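Local coordinates for protein TRAP dicarboxylate transporter, DctP subunit (Anaerococcus prevoti, PDB 4N91) that binds alpha- and beta-D-glucuronate between its lobes and probably serves as the extracytoplasmic solute receptor of a TRAP transporter, at residues A[43-46]-A[47-51]; A[136-140]-A[141-145]; A[180-183]-A[184-187]; A[323-326]-A[327-331]. One frame throughout, in Å; residues are numbered along the deposited sequence.

Contact 1. Residues A[43-46]-A[47-51]; sequences HPTH and LGLLA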
loop_
_atom_site.group_PDB
_atom_site.type_symbol
_atom_site.label_atom_id
_atom_site.label_comp_id
_atom_site.label_asym_id
_atom_site.label_seq_id
_atom_site.Cartn_x
_atom_site.Cartn_y
_atom_site.Cartn_z
ATOM N N HIS A 43 9.786 9.754 4.570
ATOM C CA HIS A 43 8.766 8.746 4.812
ATOM C C HIS A 43 9.418 7.449 5.337
ATOM O O HIS A 43 10.513 7.111 4.941
ATOM C CB HIS A 43 8.052 8.508 3.470
ATOM C CG HIS A 43 6.846 7.631 3.554
ATOM N ND1 HIS A 43 6.946 6.263 3.652
ATOM C CD2 HIS A 43 5.525 7.912 3.513
ATOM C CE1 HIS A 43 5.734 5.734 3.683
ATOM N NE2 HIS A 43 4.854 6.721 3.589
ATOM N N PRO A 44 8.728 6.704 6.219
ATOM C CA PRO A 44 9.209 5.397 6.717
ATOM C C PRO A 44 9.788 4.465 5.661
ATOM O O PRO A 44 10.740 3.740 5.906
ATOM C CB PRO A 44 7.953 4.800 7.331
ATOM C CG PRO A 44 7.264 6.002 7.890
ATOM C CD PRO A 44 7.411 7.030 6.790
ATOM N N THR A 45 9.158 4.394 4.503
ATOM C CA THR A 45 9.665 3.561 3.416
ATOM C C THR A 45 11.035 3.954 2.934
ATOM O O THR A 45 11.872 3.092 2.678
ATOM C CB THR A 45 8.619 3.555 2.277
ATOM O OG1 THR A 45 7.455 2.898 2.764
ATOM C CG2 THR A 45 9.152 2.855 1.030
ATOM N N HIS A 46 11.307 5.254 2.817
ATOM C CA HIS A 46 12.643 5.675 2.458
ATOM C C HIS A 46 13.645 5.317 3.571
ATOM O O HIS A 46 14.723 4.812 3.288
ATOM C CB HIS A 46 12.705 7.172 2.143
ATOM C CG HIS A 46 14.012 7.593 1.565
ATOM N ND1 HIS A 46 14.457 7.179 0.329
ATOM C CD2 HIS A 46 15.004 8.356 2.077
ATOM C CE1 HIS A 46 15.655 7.676 0.095
ATOM N NE2 HIS A 46 16.002 8.411 1.133
ATOM N N LEU A 47 13.260 5.542 4.829
ATOM C CA LEU A 47 14.134 5.243 5.961
ATOM C C LEU A 47 14.412 3.742 6.009
ATOM O O LEU A 47 15.543 3.333 6.259
ATOM C CB LEU A 47 13.515 5.706 7.270
ATOM C CG LEU A 47 13.144 7.187 7.319
ATOM C CD1 LEU A 47 12.478 7.523 8.648
ATOM C CD2 LEU A 47 14.358 8.030 7.097
ATOM N N GLY A 48 13.395 2.921 5.776
ATOM C CA GLY A 48 13.615 1.484 5.711
ATOM C C GLY A 48 14.558 1.088 4.581
ATOM O O GLY A 48 15.440 0.225 4.729
ATOM N N LEU A 49 14.375 1.697 3.422
ATOM C CA LEU A 49 15.227 1.338 2.290
ATOM C C LEU A 49 16.668 1.804 2.488
ATOM O O LEU A 49 17.608 1.132 2.043
ATOM C CB LEU A 49 14.629 1.833 0.973
ATOM C CG LEU A 49 13.372 1.110 0.487
ATOM C CD1 LEU A 49 12.693 1.860 -0.626
ATOM C CD2 LEU A 49 13.716 -0.306 0.041
ATOM N N LEU A 50 16.865 2.925 3.172
ATOM C CA LEU A 50 18.210 3.365 3.508
ATOM C C LEU A 50 18.848 2.333 4.455
ATOM O O LEU A 50 20.044 2.046 4.368
ATOM C CB LEU A 50 18.204 4.743 4.164
ATOM C CG LEU A 50 17.905 5.932 3.237
ATOM C CD1 LEU A 50 17.964 7.222 4.035
ATOM C CD2 LEU A 50 18.877 5.966 2.068
ATOM N N ALA A 51 18.054 1.775 5.359
ATOM C CA ALA A 51 18.577 0.734 6.273
ATOM C C ALA A 51 18.946 -0.542 5.496
ATOM O O ALA A 51 19.981 -1.176 5.736
ATOM C CB ALA A 51 17.569 0.441 7.353
#
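His46 and Leu50, one helical turn apart, meet with the imidazole of the first lying under the branched end of the second. Followed outward, His46 begins with CB close to Leu47 N. Its CG stands anti to the backbone N (chi1 -171°), a torsion that carries the ring along the helix to Leu50. There CD2 and NE2 each lie 3.7 Å from Leu50 CD1, CE1 is near Leu50 CD2, and Leu50 CG sits over the ring face, 4.1 Å from the centroid of the His46 ring, as a CH-pi contact. The other nitrogen, ND1, is hydrogen-bonded to NE2 of His37, so ND1 is held while one face of the ring packs on Leu50. With an alanine here, His37 NE2 is likely to lose its partner and a gap to open beside Leu50. On the next flank of the helix, Thr45 CG2 runs alongside Leu49 and reaches its CD1 at 4.0 Å. The turn itself is closed by Leu47 N to His43 O at 3.2 Å and Gly48 N to Pro44 O at 2.8 Å. His43, at the N-cap position of helix 44-60, accepts Thr45 N on ND1 at 3.0 Å, within the ring plane, as a capping bond. This helix belongs to a beta-alpha-beta unit, and its first turn lies beside the glucuronate pocket, close to Gln39.

Contact 2. Residues A[136-140]-A[141-145]; sequences ESTRE and GGFEG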
loop_
_atom_site.group_PDB
_atom_site.type_symbol
_atom_site.label_atom_id
_atom_site.label_comp_id
_atom_site.label_asym_id
_atom_site.label_seq_id
_atom_site.Cartn_x
_atom_site.Cartn_y
_atom_site.Cartn_z
ATOM N N GLU A 136 4.745 -15.022 -4.729
ATOM C CA GLU A 136 5.369 -15.778 -5.817
ATOM C C GLU A 136 4.488 -15.916 -7.053
ATOM O O GLU A 136 4.905 -16.491 -8.048
ATOM C CB GLU A 136 5.759 -17.173 -5.319
ATOM C CG GLU A 136 6.817 -17.137 -4.241
ATOM C CD GLU A 136 7.087 -18.486 -3.607
ATOM O OE1 GLU A 136 6.550 -19.509 -4.085
ATOM O OE2 GLU A 136 7.845 -18.506 -2.611
ATOM N N SER A 137 3.278 -15.379 -6.991
ATOM C CA SER A 137 2.282 -15.604 -8.026
ATOM C C SER A 137 2.657 -15.010 -9.378
ATOM O O SER A 137 2.204 -15.487 -10.421
ATOM C CB SER A 137 0.934 -15.044 -7.559
ATOM O OG SER A 137 0.960 -13.638 -7.508
ATOM N N THR A 138 3.488 -13.970 -9.377
ATOM C CA THR A 138 3.706 -13.208 -10.596
ATOM C C THR A 138 5.127 -13.405 -11.166
ATOM O O THR A 138 5.608 -12.620 -11.966
ATOM C CB THR A 138 3.297 -11.746 -10.379
ATOM O OG1 THR A 138 2.066 -11.728 -9.632
ATOM C CG2 THR A 138 3.039 -11.068 -11.697
ATOM N N ARG A 139 5.765 -14.518 -10.804
ATOM C CA ARG A 139 7.097 -14.824 -11.316
ATOM C C ARG A 139 7.134 -14.833 -12.839
ATOM O O ARG A 139 8.061 -14.305 -13.438
ATOM C CB ARG A 139 7.588 -16.177 -10.779
ATOM C CG ARG A 139 7.997 -16.112 -9.321
ATOM C CD ARG A 139 8.069 -17.505 -8.692
ATOM N NE ARG A 139 8.846 -17.464 -7.454
ATOM C CZ ARG A 139 9.123 -18.533 -6.706
ATOM N NH1 ARG A 139 8.668 -19.731 -7.064
ATOM N NH2 ARG A 139 9.852 -18.404 -5.605
ATOM N N GLU A 140 6.097 -15.379 -13.463
ATOM C CA GLU A 140 6.032 -15.417 -14.924
ATOM C C GLU A 140 5.864 -14.017 -15.520
ATOM O O GLU A 140 6.158 -13.794 -16.683
ATOM C CB GLU A 140 4.888 -16.321 -15.385
ATOM C CG GLU A 140 5.059 -17.780 -14.992
ATOM C CD GLU A 140 6.174 -18.468 -15.756
ATOM O OE1 GLU A 140 6.762 -17.833 -16.661
ATOM O OE2 GLU A 140 6.462 -19.649 -15.450
ATOM N N GLY A 141 5.405 -13.070 -14.708
ATOM C CA GLY A 141 5.286 -11.691 -15.120
ATOM C C GLY A 141 6.529 -10.865 -14.804
ATOM O O GLY A 141 6.573 -9.663 -15.074
ATOM N N GLY A 142 7.541 -11.507 -14.221
ATOM C CA GLY A 142 8.850 -10.911 -14.094
ATOM C C GLY A 142 9.250 -10.459 -12.690
ATOM O O GLY A 142 10.357 -9.983 -12.509
ATOM N N PHE A 143 8.379 -10.631 -11.705
ATOM C CA PHE A 143 8.728 -10.217 -10.346
ATOM C C PHE A 143 8.125 -11.084 -9.244
ATOM O O PHE A 143 7.176 -11.849 -9.455
ATOM C CB PHE A 143 8.340 -8.744 -10.131
ATOM C CG PHE A 143 6.858 -8.464 -10.196
ATOM C CD1 PHE A 143 6.050 -8.594 -9.078
ATOM C CD2 PHE A 143 6.278 -8.011 -11.378
ATOM C CE1 PHE A 143 4.686 -8.311 -9.137
ATOM C CE2 PHE A 143 4.925 -7.730 -11.454
ATOM C CZ PHE A 143 4.123 -7.858 -10.339
ATOM N N GLU A 144 8.689 -10.961 -8.048
ATOM C CA GLU A 144 8.089 -11.583 -6.887
ATOM C C GLU A 144 8.194 -10.667 -5.687
ATOM O O GLU A 144 9.125 -9.843 -5.582
ATOM C CB GLU A 144 8.687 -12.952 -6.613
ATOM C CG GLU A 144 10.005 -12.973 -5.947
ATOM C CD GLU A 144 10.514 -14.407 -5.717
ATOM O OE1 GLU A 144 9.720 -15.371 -5.766
ATOM O OE2 GLU A 144 11.725 -14.563 -5.511
ATOM N N GLY A 145 7.214 -10.795 -4.800
ATOM C CA GLY A 145 7.216 -10.062 -3.542
ATOM C C GLY A 145 8.252 -10.660 -2.626
ATOM O O GLY A 145 8.411 -11.882 -2.568
HETATM O O HOH W 1 12.408 -16.926 -4.573
#
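Arg139 grips a single carboxylate oxygen, Glu144 OE1, side-on with two nitrogens: NE at 2.8 Å from Glu144 OE1 and NH2 at 3.0 Å from the same atom. The oxygen lies near the guanidinium plane, but the two flat groups are turned 48° apart; NH2 reaches the syn lone pair, whereas NE comes from above the carboxylate plane. A water joins the same NH2 to the second oxygen, donating to Glu144 OE2 and weakly accepting from Arg139 NH2. Glu136 lays its CG over a guanidinium face and adds a long, purely electrostatic pairing, completing a salt-bridge network of three residues. A methionine in place of Arg139 would probably leave Glu136 and Glu144 facing each other without the charge between them. The network spans the turn that leads from helix 128-135 into the edge strand 143-149 of the five-stranded sheet. On this turn Thr138 CG2 rests 4.1 Å from the centroid of the Phe143 ring, a CH-pi contact over its face, while Thr138 OG1 is bonded to Trp106 NE1. Further out, the backbone sets the bend: Gly141 N meets Thr138 O at 2.8 Å and Gly142 N meets Arg139 O at 3.0 Å. Gly142 takes a positive phi (107°), where a side chain would press on the preceding carbonyl, and Gly141 leaves room for Thr138 CG2.

Contact 3. Residues A[180-183]-A[184-187]; sequences PTNV and RMMD
Arg184 N bonds Pro180 O at 3.0 Å and Met185 N bonds Thr181 O at 2.9 Å, the first two of four successive i to i+4 bonds that continue through Met186 to Asn182 and Asp187 to Val183. They build helix 180-188, the connection of a beta-alpha-beta unit between the parallel strands 173-176 and 192-195. Of the side chains, Asn182 and Met185, a selenomethionine, lie side by side and point the same way. Met185 leaves the backbone in an extended course, CG anti to the backbone N (chi1 -174°), then bends at its last torsion, which brings the methyl CE back to the Asn182 amide. That amide is held at both ends by other residues: ND2 gives to Gln238 OE1, and OD1 is bonded to Ser179 OG, so its rotation is probably well fixed. The Asn182 side chain lies about 5 Å from that of Arg154, a glucuronate-binding residue. Met186, also selenomethionine, curls at two torsions; its CG passes 3.4 Å from Asn182 O, and its end turns to strands 173-176 and 192-195. On another flank of the helix, Arg184 forms a salt bridge with Glu313 of helix 301-317, which also packs on Met185. The side chains of Val183 and Asp187 meet only loosely, Val183 CG1 to Asp187 OD2 at 4.2 Å. The closest approach between side chains across the two segments is Asn182 ND2 to Met185 CE, 3.6 Å.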
loop_
_atom_site.group_PDB
_atom_site.type_symbol
_atom_site.label_atom_id
_atom_site.label_comp_id
_atom_site.label_asym_id
_atom_site.label_seq_id
_atom_site.Cartn_x
_atom_site.Cartn_y
_atom_site.Cartn_z
ATOM N N PRO A 180 -9.033 -2.078 -10.008
ATOM C CA PRO A 180 -10.459 -2.371 -10.263
ATOM C C PRO A 180 -11.262 -2.647 -8.994
ATOM O O PRO A 180 -12.440 -2.288 -8.941
ATOM C CB PRO A 180 -10.425 -3.568 -11.201
ATOM C CG PRO A 180 -9.042 -3.495 -11.864
ATOM C CD PRO A 180 -8.128 -2.905 -10.827
ATOM N N THR A 181 -10.632 -3.204 -7.971
ATOM C CA THR A 181 -11.327 -3.437 -6.706
ATOM C C THR A 181 -11.814 -2.127 -6.098
ATOM O O THR A 181 -12.988 -1.987 -5.723
ATOM C CB THR A 181 -10.411 -4.183 -5.713
ATOM O OG1 THR A 181 -10.251 -5.518 -6.168
ATOM C CG2 THR A 181 -11.007 -4.162 -4.315
ATOM N N ASN A 182 -10.936 -1.126 -6.068
ATOM C CA ASN A 182 -11.306 0.162 -5.517
ATOM C C ASN A 182 -12.320 0.905 -6.363
ATOM O O ASN A 182 -13.157 1.632 -5.832
ATOM C CB ASN A 182 -10.070 1.015 -5.233
ATOM C CG ASN A 182 -9.346 0.539 -3.984
ATOM O OD1 ASN A 182 -8.527 -0.365 -4.041
ATOM N ND2 ASN A 182 -9.695 1.124 -2.841
ATOM N N VAL A 183 -12.248 0.760 -7.676
ATOM C CA VAL A 183 -13.289 1.349 -8.511
ATOM C C VAL A 183 -14.667 0.766 -8.153
ATOM O O VAL A 183 -15.643 1.496 -7.978
ATOM C CB VAL A 183 -12.986 1.143 -9.978
ATOM C CG1 VAL A 183 -14.182 1.555 -10.842
ATOM C CG2 VAL A 183 -11.739 1.933 -10.352
ATOM N N ARG A 184 -14.745 -0.561 -8.045
ATOM C CA ARG A 184 -15.989 -1.213 -7.677
ATOM C C ARG A 184 -16.460 -0.780 -6.280
ATOM O O ARG A 184 -17.643 -0.585 -6.054
ATOM C CB ARG A 184 -15.842 -2.732 -7.748
ATOM C CG ARG A 184 -17.077 -3.499 -7.366
ATOM C CD ARG A 184 -18.247 -3.238 -8.280
ATOM N NE ARG A 184 -19.358 -4.118 -7.916
ATOM C CZ ARG A 184 -20.638 -3.844 -8.132
ATOM N NH1 ARG A 184 -20.995 -2.712 -8.739
ATOM N NH2 ARG A 184 -21.567 -4.708 -7.736
HETATM N N MSE A 185 -15.530 -0.624 -5.347
HETATM C CA MSE A 185 -15.884 -0.156 -4.017
HETATM C C MSE A 185 -16.569 1.213 -4.098
HETATM O O MSE A 185 -17.564 1.464 -3.399
HETATM C CB MSE A 185 -14.640 -0.070 -3.132
HETATM C CG MSE A 185 -14.969 0.284 -1.696
HETATM SE SE MSE A 185 -13.335 0.531 -0.628
HETATM C CE MSE A 185 -12.768 2.270 -1.347
HETATM N N MSE A 186 -16.050 2.116 -4.938
HETATM C CA MSE A 186 -16.657 3.450 -5.021
HETATM C C MSE A 186 -18.051 3.347 -5.635
HETATM O O MSE A 186 -18.961 4.059 -5.203
HETATM C CB MSE A 186 -15.818 4.444 -5.812
HETATM C CG MSE A 186 -14.431 4.681 -5.246
HETATM SE SE MSE A 186 -14.407 5.116 -3.318
HETATM C CE MSE A 186 -15.764 6.451 -3.257
ATOM N N ASP A 187 -18.215 2.462 -6.626
ATOM C CA ASP A 187 -19.515 2.263 -7.251
ATOM C C ASP A 187 -20.557 1.803 -6.219
ATOM O O ASP A 187 -21.691 2.312 -6.202
ATOM C CB ASP A 187 -19.435 1.214 -8.347
ATOM C CG ASP A 187 -18.704 1.681 -9.574
ATOM O OD1 ASP A 187 -18.541 2.909 -9.780
ATOM O OD2 ASP A 187 -18.318 0.793 -10.358
#

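Contact 4. Residues A[323-326]-A[327-331]; sequences PFYD and AIQKY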
loop_
_atom_site.group_PDB
_atom_site.type_symbol
_atom_site.label_atom_id
_atom_site.label_comp_id
_atom_site.label_asym_id
_atom_site.label_seq_id
_atom_site.Cartn_x
_atom_site.Cartn_y
_atom_site.Cartn_z
ATOM N N PRO A 323 -9.149 -20.197 0.551
ATOM C CA PRO A 323 -8.330 -20.721 1.654
ATOM C C PRO A 323 -7.486 -19.645 2.354
ATOM O O PRO A 323 -7.207 -19.761 3.557
ATOM C CB PRO A 323 -7.451 -21.781 0.968
ATOM C CG PRO A 323 -7.489 -21.437 -0.459
ATOM C CD PRO A 323 -8.812 -20.817 -0.736
ATOM N N PHE A 324 -7.104 -18.606 1.616
ATOM C CA PHE A 324 -6.416 -17.459 2.209
ATOM C C PHE A 324 -7.371 -16.682 3.108
ATOM O O PHE A 324 -7.032 -16.300 4.237
ATOM C CB PHE A 324 -5.847 -16.542 1.125
ATOM C CG PHE A 324 -4.805 -17.209 0.279
ATOM C CD1 PHE A 324 -3.489 -17.288 0.707
ATOM C CD2 PHE A 324 -5.147 -17.788 -0.926
ATOM C CE1 PHE A 324 -2.531 -17.901 -0.069
ATOM C CE2 PHE A 324 -4.198 -18.419 -1.699
ATOM C CZ PHE A 324 -2.889 -18.491 -1.262
ATOM N N TYR A 325 -8.574 -16.454 2.596
ATOM C CA TYR A 325 -9.618 -15.807 3.387
ATOM C C TYR A 325 -9.904 -16.568 4.675
ATOM O O TYR A 325 -10.013 -15.951 5.731
ATOM C CB TYR A 325 -10.880 -15.676 2.550
ATOM C CG TYR A 325 -11.970 -14.836 3.173
ATOM C CD1 TYR A 325 -11.938 -13.448 3.096
ATOM C CD2 TYR A 325 -13.051 -15.428 3.791
ATOM C CE1 TYR A 325 -12.956 -12.678 3.646
ATOM C CE2 TYR A 325 -14.070 -14.667 4.339
ATOM C CZ TYR A 325 -14.025 -13.311 4.264
ATOM O OH TYR A 325 -15.063 -12.598 4.837
ATOM N N ASP A 326 -10.001 -17.905 4.592
ATOM C CA ASP A 326 -10.216 -18.735 5.792
ATOM C C ASP A 326 -9.116 -18.523 6.822
ATOM O O ASP A 326 -9.387 -18.409 8.023
ATOM C CB ASP A 326 -10.262 -20.222 5.450
ATOM C CG ASP A 326 -11.451 -20.598 4.596
ATOM O OD1 ASP A 326 -12.457 -19.858 4.578
ATOM O OD2 ASP A 326 -11.364 -21.647 3.934
ATOM N N ALA A 327 -7.877 -18.491 6.351
ATOM C CA ALA A 327 -6.736 -18.360 7.234
ATOM C C ALA A 327 -6.750 -16.992 7.896
ATOM O O ALA A 327 -6.440 -16.858 9.073
ATOM C CB ALA A 327 -5.440 -18.581 6.461
ATOM N N ILE A 328 -7.115 -15.972 7.127
ATOM C CA ILE A 328 -7.225 -14.610 7.661
ATOM C C ILE A 328 -8.283 -14.555 8.760
ATOM O O ILE A 328 -8.091 -13.906 9.797
ATOM C CB ILE A 328 -7.530 -13.621 6.535
ATOM C CG1 ILE A 328 -6.289 -13.467 5.658
ATOM C CG2 ILE A 328 -7.983 -12.273 7.089
ATOM C CD1 ILE A 328 -6.536 -12.732 4.370
ATOM N N GLN A 329 -9.392 -15.256 8.556
ATOM C CA GLN A 329 -10.427 -15.284 9.580
ATOM C C GLN A 329 -9.930 -15.870 10.894
ATOM O O GLN A 329 -10.353 -15.435 11.967
ATOM C CB GLN A 329 -11.679 -16.030 9.119
ATOM C CG GLN A 329 -12.374 -15.369 7.930
ATOM C CD GLN A 329 -12.582 -13.863 8.096
ATOM O OE1 GLN A 329 -12.863 -13.371 9.186
ATOM N NE2 GLN A 329 -12.442 -13.132 7.013
ATOM N N LYS A 330 -9.033 -16.845 10.837
ATOM C CA LYS A 330 -8.519 -17.404 12.074
ATOM C C LYS A 330 -7.732 -16.334 12.823
ATOM O O LYS A 330 -7.823 -16.214 14.046
ATOM C CB LYS A 330 -7.664 -18.647 11.810
ATOM C CG LYS A 330 -8.488 -19.872 11.434
ATOM C CD LYS A 330 -7.615 -21.076 11.105
ATOM C CE LYS A 330 -6.798 -21.530 12.307
ATOM N NZ LYS A 330 -6.100 -22.825 12.044
ATOM N N TYR A 331 -6.962 -15.544 12.092
ATOM C CA TYR A 331 -6.227 -14.468 12.724
ATOM C C TYR A 331 -7.177 -13.399 13.248
ATOM O O TYR A 331 -6.915 -12.793 14.287
ATOM C CB TYR A 331 -5.208 -13.859 11.778
ATOM C CG TYR A 331 -3.936 -14.653 11.707
ATOM C CD1 TYR A 331 -3.052 -14.671 12.779
ATOM C CD2 TYR A 331 -3.610 -15.378 10.570
ATOM C CE1 TYR A 331 -1.883 -15.380 12.717
ATOM C CE2 TYR A 331 -2.446 -16.087 10.499
ATOM C CZ TYR A 331 -1.583 -16.084 11.579
ATOM O OH TYR A 331 -0.419 -16.803 11.512
#
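Ile328 N to Phe324 O, at 2.9 Å, is the shortest hydrogen bond between residues 323-326 and 327-331, and Gln329 N to Tyr325 O follows at 3.0 Å. Beside the second of these, the side chains of Tyr325 and Gln329 meet. The amide nitrogen NE2 of Gln329 lies over one face of the tyrosine ring, toward its hydroxyl end, 3.2 Å from Tyr325 CZ. Ring and amide planes are inclined by 49°, so the two groups are not stacked flat. A bend at the second torsion of Gln329 (chi2 -48°) turns the amide over the ring, while its CG lies 3.3 Å from Tyr325 O. The other end of the amide is committed: OE1 is bonded to Asn332 ND2, and this probably fixes which end is turned to the ring. All of this lies on helix 322-334, the last helix of the chain, at the surface and away from the glucuronate site. Its inner side packs on earlier helices, with Phe324 on Pro133 and Ile134, Ala327 on Ile130, and Ile328 on Val124. Within the helix, Ile328 CG1 lies 3.3 Å from Phe324 O. At the exposed flank Lys330 N bonds Asp326 O at 3.2 Å, and the aliphatic CG of Lys330 passes 3.8 Å from that same oxygen, Asp326 O.

Contact 1 is the most buried of the four and contact 4 a surface one; contacts 2 and 3 are partly buried. Contacts 1, 3 and 4 each lie within a single helix, whereas contact 2 is a turn leading into a strand. Contacts 1 and 3 both belong to beta-alpha-beta units and lie on opposite sides of the chain's centre, their centres about 30 Å apart, each near the glucuronate site. Chemistry follows place: apolar branches meet a ring or an amide in contacts 1 and 3, charges gather in contact 2, and an amide covers a tyrosine in contact 4. Helix 128-135, which precedes contact 2, also packs against contact 4.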